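Nucleoporin NUP116 (PDB 3NF5) serves, as a GLFG-family nucleoporin, probably as a structural constituent of the nuclear pore complex, of which this chain is the C-terminal, pore-targeting domain. Local coordinates at residues I99-Y105 with P143-C149; L93-I99 with F150-L156. All blocks are in the same frame, centred on the assembly; numbering follows the deposited sequence.

Contact 1 of 2, residues I99-Y105 with P143-C149; sequences ISCYNCY and PASGTYC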
ATOM      1  N   ILE A  99      -4.772  -4.777  -1.885  1.00 12.27           N
ATOM      2  CA  ILE A  99      -4.075  -4.023  -0.815  1.00 13.60           C
ATOM      3  C   ILE A  99      -4.083  -4.782   0.521  1.00 13.76           C
ATOM      4  O   ILE A  99      -5.110  -5.341   0.933  1.00 14.82           O
ATOM      5  CB  ILE A  99      -4.708  -2.638  -0.711  1.00 11.91           C
ATOM      6  CG1 ILE A  99      -4.575  -1.922  -2.088  1.00 12.22           C
ATOM      7  CG2 ILE A  99      -3.993  -1.818   0.471  1.00 15.14           C
ATOM      8  CD1 ILE A  99      -5.191  -0.586  -2.246  1.00 17.51           C
ATOM      9  N   SER A 100      -2.923  -4.879   1.163  1.00 14.94           N
ATOM     10  CA  SER A 100      -2.823  -5.495   2.484  1.00 14.43           C
ATOM     11  C   SER A 100      -2.314  -4.409   3.481  1.00 15.37           C
ATOM     12  O   SER A 100      -1.378  -3.715   3.175  1.00 15.77           O
ATOM     13  CB  SER A 100      -1.849  -6.686   2.477  1.00 14.57           C
ATOM     14  OG  SER A 100      -2.188  -7.687   1.492  1.00 18.17           O
ATOM     15  N   CYS A 101      -2.989  -4.274   4.613  1.00 16.37           N
ATOM     16  CA  CYS A 101      -2.620  -3.337   5.722  1.00 18.77           C
ATOM     17  C   CYS A 101      -2.339  -4.159   7.003  1.00 18.20           C
ATOM     18  O   CYS A 101      -3.098  -5.085   7.353  1.00 15.78           O
ATOM     19  CB  CYS A 101      -3.747  -2.389   5.964  1.00 19.49           C
ATOM     20  SG  CYS A 101      -4.147  -1.310   4.615  1.00 30.27           S
ATOM     21  N   TYR A 102      -1.201  -3.878   7.650  1.00 17.79           N
ATOM     22  CA  TYR A 102      -0.706  -4.718   8.744  1.00 18.55           C
ATOM     23  C   TYR A 102      -1.015  -4.038  10.067  1.00 19.26           C
ATOM     24  O   TYR A 102      -1.115  -2.837  10.117  1.00 19.07           O
ATOM     25  CB  TYR A 102       0.824  -4.898   8.594  1.00 18.61           C
ATOM     26  CG  TYR A 102       1.285  -5.403   7.249  1.00 17.31           C
ATOM     27  CD1 TYR A 102       0.577  -6.382   6.561  1.00 23.72           C
ATOM     28  CD2 TYR A 102       2.492  -4.988   6.730  1.00 19.15           C
ATOM     29  CE1 TYR A 102       1.054  -6.885   5.353  1.00 20.78           C
ATOM     30  CE2 TYR A 102       3.011  -5.483   5.526  1.00 22.90           C
ATOM     31  CZ  TYR A 102       2.279  -6.400   4.832  1.00 22.76           C
ATOM     32  OH  TYR A 102       2.803  -6.870   3.663  1.00 24.54           O
ATOM     33  N   ASN A 103      -1.185  -4.830  11.125  1.00 21.90           N
ATOM     34  CA  ASN A 103      -1.440  -4.316  12.485  1.00 22.60           C
ATOM     35  C   ASN A 103      -2.587  -3.347  12.581  1.00 22.57           C
ATOM     36  O   ASN A 103      -2.514  -2.314  13.289  1.00 22.29           O
ATOM     37  CB  ASN A 103      -0.129  -3.760  13.079  1.00 24.58           C
ATOM     38  CG  ASN A 103       0.939  -4.817  13.073  1.00 25.98           C
ATOM     39  OD1 ASN A 103       0.661  -5.928  13.491  1.00 35.04           O
ATOM     40  ND2 ASN A 103       2.082  -4.548  12.494  1.00 29.22           N
ATOM     41  N   CYS A 104      -3.682  -3.713  11.900  1.00 21.05           N
ATOM     42  CA  CYS A 104      -4.928  -3.034  12.032  1.00 20.71           C
ATOM     43  C   CYS A 104      -5.695  -3.689  13.161  1.00 21.76           C
ATOM     44  O   CYS A 104      -6.035  -4.856  13.091  1.00 20.02           O
ATOM     45  CB  CYS A 104      -5.722  -3.110  10.731  1.00 21.21           C
ATOM     46  SG  CYS A 104      -4.920  -2.159   9.420  1.00 21.23           S
ATOM     47  N   TYR A 105      -5.971  -2.912  14.211  1.00 22.94           N
ATOM     48  CA  TYR A 105      -6.697  -3.425  15.413  1.00 24.00           C
ATOM     49  C   TYR A 105      -7.577  -2.303  15.892  1.00 24.77           C
ATOM     50  O   TYR A 105      -7.145  -1.159  15.813  1.00 24.87           O
ATOM     51  CB  TYR A 105      -5.713  -3.736  16.518  1.00 23.65           C
ATOM     52  CG  TYR A 105      -4.776  -4.886  16.304  1.00 24.12           C
ATOM     53  CD1 TYR A 105      -5.228  -6.187  16.368  1.00 21.73           C
ATOM     54  CD2 TYR A 105      -3.412  -4.668  16.070  1.00 24.36           C
ATOM     55  CE1 TYR A 105      -4.343  -7.254  16.191  1.00 25.74           C
ATOM     56  CE2 TYR A 105      -2.537  -5.709  15.883  1.00 24.70           C
ATOM     57  CZ  TYR A 105      -2.992  -7.002  15.943  1.00 26.10           C
ATOM     58  OH  TYR A 105      -2.095  -8.038  15.771  1.00 25.64           O
ATOM     59  N   PRO A 143      -7.928 -11.090  13.064  1.00 26.86           N
ATOM     60  CA  PRO A 143      -7.852 -10.446  14.379  1.00 27.85           C
ATOM     61  C   PRO A 143      -6.566 -10.742  15.162  1.00 28.99           C
ATOM     62  O   PRO A 143      -6.177  -9.963  16.066  1.00 29.23           O
ATOM     63  CB  PRO A 143      -9.052 -11.039  15.130  1.00 28.79           C
ATOM     64  CG  PRO A 143      -9.825 -11.785  14.188  1.00 26.64           C
ATOM     65  CD  PRO A 143      -9.071 -12.006  12.961  1.00 27.01           C
ATOM     66  N   ALA A 144      -5.950 -11.874  14.867  1.00 28.55           N
ATOM     67  CA  ALA A 144      -4.725 -12.254  15.536  1.00 29.57           C
ATOM     68  C   ALA A 144      -3.488 -11.497  15.052  1.00 29.85           C
ATOM     69  O   ALA A 144      -2.656 -11.084  15.862  1.00 30.75           O
ATOM     70  CB  ALA A 144      -4.514 -13.733  15.401  1.00 30.50           C
ATOM     71  N   SER A 145      -3.344 -11.314  13.731  1.00 29.13           N
ATOM     72  CA  SER A 145      -2.176 -10.601  13.172  1.00 27.57           C
ATOM     73  C   SER A 145      -2.493  -9.139  12.933  1.00 25.40           C
ATOM     74  O   SER A 145      -1.577  -8.324  12.839  1.00 25.62           O
ATOM     75  CB  SER A 145      -1.752 -11.202  11.831  1.00 28.15           C
ATOM     76  OG  SER A 145      -2.848 -11.198  10.952  1.00 29.80           O
ATOM     77  N   GLY A 146      -3.784  -8.807  12.818  1.00 21.90           N
ATOM     78  CA  GLY A 146      -4.195  -7.466  12.365  1.00 20.68           C
ATOM     79  C   GLY A 146      -4.041  -7.207  10.860  1.00 18.48           C
ATOM     80  O   GLY A 146      -4.083  -6.080  10.411  1.00 18.60           O
ATOM     81  N   THR A 147      -3.883  -8.250  10.073  1.00 17.67           N
ATOM     82  CA  THR A 147      -3.810  -8.082   8.608  1.00 17.29           C
ATOM     83  C   THR A 147      -5.201  -7.954   7.984  1.00 15.59           C
ATOM     84  O   THR A 147      -6.094  -8.774   8.217  1.00 16.99           O
ATOM     85  CB  THR A 147      -2.983  -9.202   7.966  1.00 17.60           C
ATOM     86  OG1 THR A 147      -1.658  -9.133   8.480  1.00 19.53           O
ATOM     87  CG2 THR A 147      -2.936  -9.012   6.388  1.00 17.67           C
ATOM     88  N   TYR A 148      -5.388  -6.907   7.211  1.00 16.30           N
ATOM     89  CA  TYR A 148      -6.621  -6.608   6.512  1.00 16.07           C
ATOM     90  C   TYR A 148      -6.261  -6.622   5.043  1.00 15.83           C
ATOM     91  O   TYR A 148      -5.319  -5.987   4.651  1.00 14.78           O
ATOM     92  CB  TYR A 148      -7.131  -5.262   6.903  1.00 15.39           C
ATOM     93  CG  TYR A 148      -8.130  -4.534   6.026  1.00 17.31           C
ATOM     94  CD1 TYR A 148      -9.299  -5.132   5.559  1.00 19.18           C
ATOM     95  CD2 TYR A 148      -7.923  -3.239   5.703  1.00 15.94           C
ATOM     96  CE1 TYR A 148     -10.213  -4.415   4.789  1.00 19.77           C
ATOM     97  CE2 TYR A 148      -8.814  -2.537   4.973  1.00 19.16           C
ATOM     98  CZ  TYR A 148      -9.924  -3.153   4.466  1.00 17.26           C
ATOM     99  OH  TYR A 148     -10.777  -2.415   3.714  1.00 23.43           O
ATOM    100  N   CYS A 149      -6.982  -7.424   4.287  1.00 16.22           N
ATOM    101  CA  CYS A 149      -6.764  -7.522   2.853  0.50 16.25           C
ATOM    102  C   CYS A 149      -8.036  -7.220   2.104  1.00 16.26           C
ATOM    103  O   CYS A 149      -9.118  -7.725   2.456  1.00 15.69           O
ATOM    104  CB  CYS A 149      -6.329  -8.916   2.454  0.50 16.63           C
ATOM    105  SG  CYS A 149      -4.746  -9.421   3.069  0.50 17.00           S
TER
HETATM  106  O   HOH W   1      -0.498  -7.814  10.458  1.00 24.30           O
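The ring of Y105 lies with one face over the backbone of G146, whose CA sits 3.7 Å above the ring plane toward the rim, a CH-pi contact. At the edge of the same ring, in its plane, P143 O comes within 3.3 Å of Y105 CE1; this carbonyl is buried by the contact and has no hydrogen-bond partner in the model. Y105 OH stands 3.1 Å from A144 O and 3.0 Å from S145 O. Having no side chain, G146 lets the ring settle directly on its CA, and its positive phi (76°) is one that favours glycine.

With CG anti to the backbone N (chi1 161°), the Y148 ring reaches alongside C101 and takes its flank obliquely, Y148 CD2 4.3 Å from C101 CB. The ring also stacks on F150 and touches L130 of helix 122-132. Beneath these side chains C101 and Y148 form an antiparallel hydrogen-bonded pair: C101 N to Y148 O and Y148 N to C101 O are both 2.9 Å. S100 and C149 make the neighbouring non-hydrogen-bonded pair, with their side chains on the opposite face of the sheet. Beyond the strand, C104 N donates to G146 O at 2.8 Å. A water bound to N103 N, S145 O and T147 OG1 bridges the two turns.

S145 OG accepts from T147 N, an ST turn, and G146 and T147 both face D142, a G1 beta bulge at the turn between strands 137-142 and 147-152. The contact thus lays this hairpin end against the exit of strand 97-101, in the antiparallel sheet of a domain assigned to the Nup98-type S59 autopeptidase family.

Contact 2 of 2, residues L93-I99 with F150-L156; sequences LNVRARI and FTVDHAL
F150 holds CG wedged between its backbone N and carbonyl carbon (chi1 64°), which swings the ring over I99. I99 CB rests 3.5 Å above one ring face, offset toward the rim, with CG2 and CD1 also against ring carbons. At the far end N94 has CG anti to its N (chi1 -155°), and OD1 accepts from L156 N at 2.9 Å, the donor standing well above the amide plane. L156 CB packs 3.6 Å from N94 CG, while N94 ND2 is bonded to P87 O.

Between these ends runs regular antiparallel sheet: A97 with V152 and I99 with F150 are hydrogen-bonded pairs of the neighbouring strands 97-101 and 147-152, and R98 with T151 is the non-hydrogen-bonded pair between them. A97, I99, F150 and V152 share one apolar face, where A97 CB meets V152 CG2 at 3.9 Å and I49 and V77 join I99. On the other face R98 CB lies alongside T151 CG2, and the guanidinium goes on to a salt bridge with E139. Past the strands A155 N still reaches V95 O at 2.8 Å, while R96 turns its charge to D53.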
ATOM      1  N   LEU A  93      -1.436   4.112 -12.691  1.00 24.37           N
ATOM      2  CA  LEU A  93      -1.661   3.187 -11.545  1.00 24.32           C
ATOM      3  C   LEU A  93      -3.142   2.945 -11.191  1.00 21.99           C
ATOM      4  O   LEU A  93      -3.480   2.236 -10.217  1.00 20.73           O
ATOM      5  CB  LEU A  93      -0.867   3.674 -10.349  1.00 23.76           C
ATOM      6  CG  LEU A  93       0.648   3.527 -10.514  1.00 26.37           C
ATOM      7  CD1 LEU A  93       1.347   4.304  -9.414  1.00 30.45           C
ATOM      8  CD2 LEU A  93       1.131   2.079 -10.525  1.00 27.73           C
ATOM      9  N   ASN A  94      -4.036   3.560 -11.957  1.00 20.40           N
ATOM     10  CA  ASN A  94      -5.461   3.529 -11.652  1.00 20.53           C
ATOM     11  C   ASN A  94      -6.153   2.301 -12.223  1.00 19.68           C
ATOM     12  O   ASN A  94      -7.050   2.431 -13.049  1.00 20.28           O
ATOM     13  CB  ASN A  94      -6.150   4.826 -12.117  1.00 19.56           C
ATOM     14  CG  ASN A  94      -7.406   5.133 -11.347  1.00 22.05           C
ATOM     15  OD1 ASN A  94      -7.806   4.400 -10.417  1.00 19.15           O
ATOM     16  ND2 ASN A  94      -8.047   6.242 -11.703  1.00 19.57           N
ATOM     17  N   VAL A  95      -5.744   1.120 -11.742  1.00 17.91           N
ATOM     18  CA  VAL A  95      -6.180  -0.174 -12.207  1.00 17.61           C
ATOM     19  C   VAL A  95      -6.412  -1.105 -10.993  1.00 17.41           C
ATOM     20  O   VAL A  95      -6.254  -0.678  -9.816  1.00 16.91           O
ATOM     21  CB  VAL A  95      -5.100  -0.794 -13.140  1.00 17.52           C
ATOM     22  CG1 VAL A  95      -4.816   0.147 -14.370  1.00 18.06           C
ATOM     23  CG2 VAL A  95      -3.780  -1.115 -12.373  1.00 15.86           C
ATOM     24  N   ARG A  96      -6.766  -2.349 -11.268  1.00 16.33           N
ATOM     25  CA  ARG A  96      -7.196  -3.285 -10.250  1.00 16.99           C
ATOM     26  C   ARG A  96      -5.990  -3.682  -9.370  1.00 14.30           C
ATOM     27  O   ARG A  96      -4.907  -3.886  -9.890  1.00 13.56           O
ATOM     28  CB  ARG A  96      -7.840  -4.476 -10.921  1.00 18.66           C
ATOM     29  CG  ARG A  96      -8.641  -5.378 -10.030  1.00 25.44           C
ATOM     30  CD  ARG A  96      -9.473  -6.320 -10.860  1.00 26.58           C
ATOM     31  NE  ARG A  96      -8.624  -6.927 -11.895  1.00 35.36           N
ATOM     32  CZ  ARG A  96      -8.050  -8.140 -11.836  1.00 35.41           C
ATOM     33  NH1 ARG A  96      -8.252  -8.958 -10.807  1.00 38.62           N
ATOM     34  NH2 ARG A  96      -7.273  -8.547 -12.840  1.00 36.03           N
ATOM     35  N   ALA A  97      -6.215  -3.821  -8.068  1.00 12.95           N
ATOM     36  CA  ALA A  97      -5.107  -4.013  -7.116  1.00 12.74           C
ATOM     37  C   ALA A  97      -5.622  -4.723  -5.860  1.00 11.05           C
ATOM     38  O   ALA A  97      -6.804  -4.707  -5.583  1.00 10.89           O
ATOM     39  CB  ALA A  97      -4.416  -2.673  -6.770  1.00 13.37           C
ATOM     40  N   ARG A  98      -4.730  -5.383  -5.151  1.00 11.72           N
ATOM     41  CA  ARG A  98      -5.041  -6.002  -3.883  1.00 10.66           C
ATOM     42  C   ARG A  98      -4.130  -5.255  -2.946  1.00 12.09           C
ATOM     43  O   ARG A  98      -2.851  -5.145  -3.182  1.00  9.76           O
ATOM     44  CB  ARG A  98      -4.715  -7.486  -3.874  1.00 11.55           C
ATOM     45  CG  ARG A  98      -4.801  -8.145  -2.518  1.00 13.23           C
ATOM     46  CD  ARG A  98      -4.661  -9.688  -2.548  1.00 16.18           C
ATOM     47  NE  ARG A  98      -5.780 -10.373  -3.218  1.00 15.57           N
ATOM     48  CZ  ARG A  98      -5.711 -11.011  -4.380  1.00 18.63           C
ATOM     49  NH1 ARG A  98      -4.569 -11.095  -5.089  1.00 16.79           N
ATOM     50  NH2 ARG A  98      -6.819 -11.565  -4.850  1.00 22.07           N
ATOM     51  N   ILE A  99      -4.772  -4.777  -1.885  1.00 12.27           N
ATOM     52  CA  ILE A  99      -4.075  -4.023  -0.815  1.00 13.60           C
ATOM     53  C   ILE A  99      -4.083  -4.782   0.521  1.00 13.76           C
ATOM     54  O   ILE A  99      -5.110  -5.341   0.933  1.00 14.82           O
ATOM     55  CB  ILE A  99      -4.708  -2.638  -0.711  1.00 11.91           C
ATOM     56  CG1 ILE A  99      -4.575  -1.922  -2.088  1.00 12.22           C
ATOM     57  CG2 ILE A  99      -3.993  -1.818   0.471  1.00 15.14           C
ATOM     58  CD1 ILE A  99      -5.191  -0.586  -2.246  1.00 17.51           C
ATOM     59  N   PHE A 150      -7.895  -6.442   1.027  1.00 16.72           N
ATOM     60  CA  PHE A 150      -9.019  -6.109   0.157  1.00 15.86           C
ATOM     61  C   PHE A 150      -8.540  -5.784  -1.274  1.00 15.52           C
ATOM     62  O   PHE A 150      -7.331  -5.595  -1.515  1.00 14.01           O
ATOM     63  CB  PHE A 150      -9.768  -4.929   0.734  1.00 15.58           C
ATOM     64  CG  PHE A 150      -8.976  -3.656   0.785  1.00 14.61           C
ATOM     65  CD1 PHE A 150      -9.150  -2.658  -0.191  1.00 15.95           C
ATOM     66  CD2 PHE A 150      -8.066  -3.447   1.824  1.00 16.02           C
ATOM     67  CE1 PHE A 150      -8.417  -1.437  -0.135  1.00 19.68           C
ATOM     68  CE2 PHE A 150      -7.359  -2.297   1.899  1.00 17.23           C
ATOM     69  CZ  PHE A 150      -7.530  -1.249   0.920  1.00 18.93           C
ATOM     70  N   THR A 151      -9.476  -5.762  -2.208  1.00 15.23           N
ATOM     71  CA  THR A 151      -9.189  -5.345  -3.585  1.00 16.43           C
ATOM     72  C   THR A 151      -9.952  -4.084  -3.917  1.00 16.94           C
ATOM     73  O   THR A 151     -10.959  -3.727  -3.252  1.00 17.05           O
ATOM     74  CB  THR A 151      -9.460  -6.438  -4.628  1.00 17.24           C
ATOM     75  OG1 THR A 151     -10.852  -6.740  -4.687  1.00 23.03           O
ATOM     76  CG2 THR A 151      -8.711  -7.693  -4.319  1.00 19.34           C
ATOM     77  N   VAL A 152      -9.420  -3.397  -4.928  1.00 17.00           N
ATOM     78  CA  VAL A 152     -10.006  -2.209  -5.495  1.00 17.12           C
ATOM     79  C   VAL A 152     -10.035  -2.459  -6.989  1.00 17.77           C
ATOM     80  O   VAL A 152      -9.144  -3.083  -7.533  1.00 19.35           O
ATOM     81  CB  VAL A 152      -9.196  -0.993  -5.065  1.00 17.29           C
ATOM     82  CG1 VAL A 152      -9.277  -0.814  -3.550  1.00 17.30           C
ATOM     83  CG2 VAL A 152      -7.705  -1.118  -5.433  1.00 15.97           C
ATOM     84  N   ASP A 153     -11.121  -2.104  -7.640  1.00 18.47           N
ATOM     85  CA  ASP A 153     -11.259  -2.149  -9.105  1.00 19.79           C
ATOM     86  C   ASP A 153     -10.328  -1.173  -9.868  1.00 19.48           C
ATOM     87  O   ASP A 153      -9.729  -1.483 -10.933  1.00 17.01           O
ATOM     88  CB  ASP A 153     -12.701  -1.782  -9.457  1.00 19.58           C
ATOM     89  CG  ASP A 153     -13.705  -2.738  -8.923  1.00 25.20           C
ATOM     90  OD1 ASP A 153     -13.370  -3.919  -8.785  1.00 30.56           O
ATOM     91  OD2 ASP A 153     -14.875  -2.323  -8.677  1.00 29.90           O
ATOM     92  N   HIS A 154     -10.218   0.022  -9.325  1.00 19.38           N
ATOM     93  CA  HIS A 154      -9.369   1.081  -9.887  1.00 19.60           C
ATOM     94  C   HIS A 154      -8.711   1.766  -8.676  1.00 19.32           C
ATOM     95  O   HIS A 154      -9.401   2.447  -7.909  1.00 17.15           O
ATOM     96  CB  HIS A 154     -10.230   2.083 -10.696  1.00 19.57           C
ATOM     97  CG  HIS A 154     -10.949   1.470 -11.859  1.00 21.35           C
ATOM     98  ND1 HIS A 154     -10.319   1.173 -13.048  1.00 23.35           N
ATOM     99  CD2 HIS A 154     -12.210   1.010 -11.982  1.00 22.30           C
ATOM    100  CE1 HIS A 154     -11.171   0.592 -13.870  1.00 26.33           C
ATOM    101  NE2 HIS A 154     -12.323   0.462 -13.239  1.00 27.09           N
ATOM    102  N   ALA A 155      -7.409   1.566  -8.508  1.00 18.94           N
ATOM    103  CA  ALA A 155      -6.744   1.884  -7.246  1.00 19.40           C
ATOM    104  C   ALA A 155      -6.862   3.337  -6.742  1.00 21.25           C
ATOM    105  O   ALA A 155      -6.851   3.559  -5.531  1.00 21.67           O
ATOM    106  CB  ALA A 155      -5.269   1.431  -7.292  1.00 19.31           C
ATOM    107  N   LEU A 156      -6.965   4.305  -7.643  1.00 22.99           N
ATOM    108  CA  LEU A 156      -7.070   5.686  -7.284  1.00 25.51           C
ATOM    109  C   LEU A 156      -8.482   6.299  -7.181  1.00 28.00           C
ATOM    110  O   LEU A 156      -8.593   7.479  -6.908  1.00 32.30           O
ATOM    111  CB  LEU A 156      -6.218   6.513  -8.252  1.00 24.52           C
ATOM    112  CG  LEU A 156      -4.806   5.972  -8.434  1.00 24.43           C
ATOM    113  CD1 LEU A 156      -3.915   6.854  -9.419  1.00 25.28           C
ATOM    114  CD2 LEU A 156      -4.136   5.828  -7.092  1.00 23.31           C
TER

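Overall arrangement
From the N terminus the chain first lays down strands 16-19, 40-43 and 47-51 of the main sheet, then the separate two-stranded piece 70-73 with 76-79. It next enters 93-99, runs through strand 97-101 and leaves by 99-105. After helix 122-132 and strand 137-142 it returns: 143-149 meets 99-105 and closes contact 1 over 37 residues, and 150-156 then meets 93-99 and closes contact 2 over 50. Contact 1 is therefore nested inside the loop closed by contact 2. The two share I99, and their centres lie about 17 Å apart along one strand pair, which ties the N-terminal strands to the hairpin 137-152.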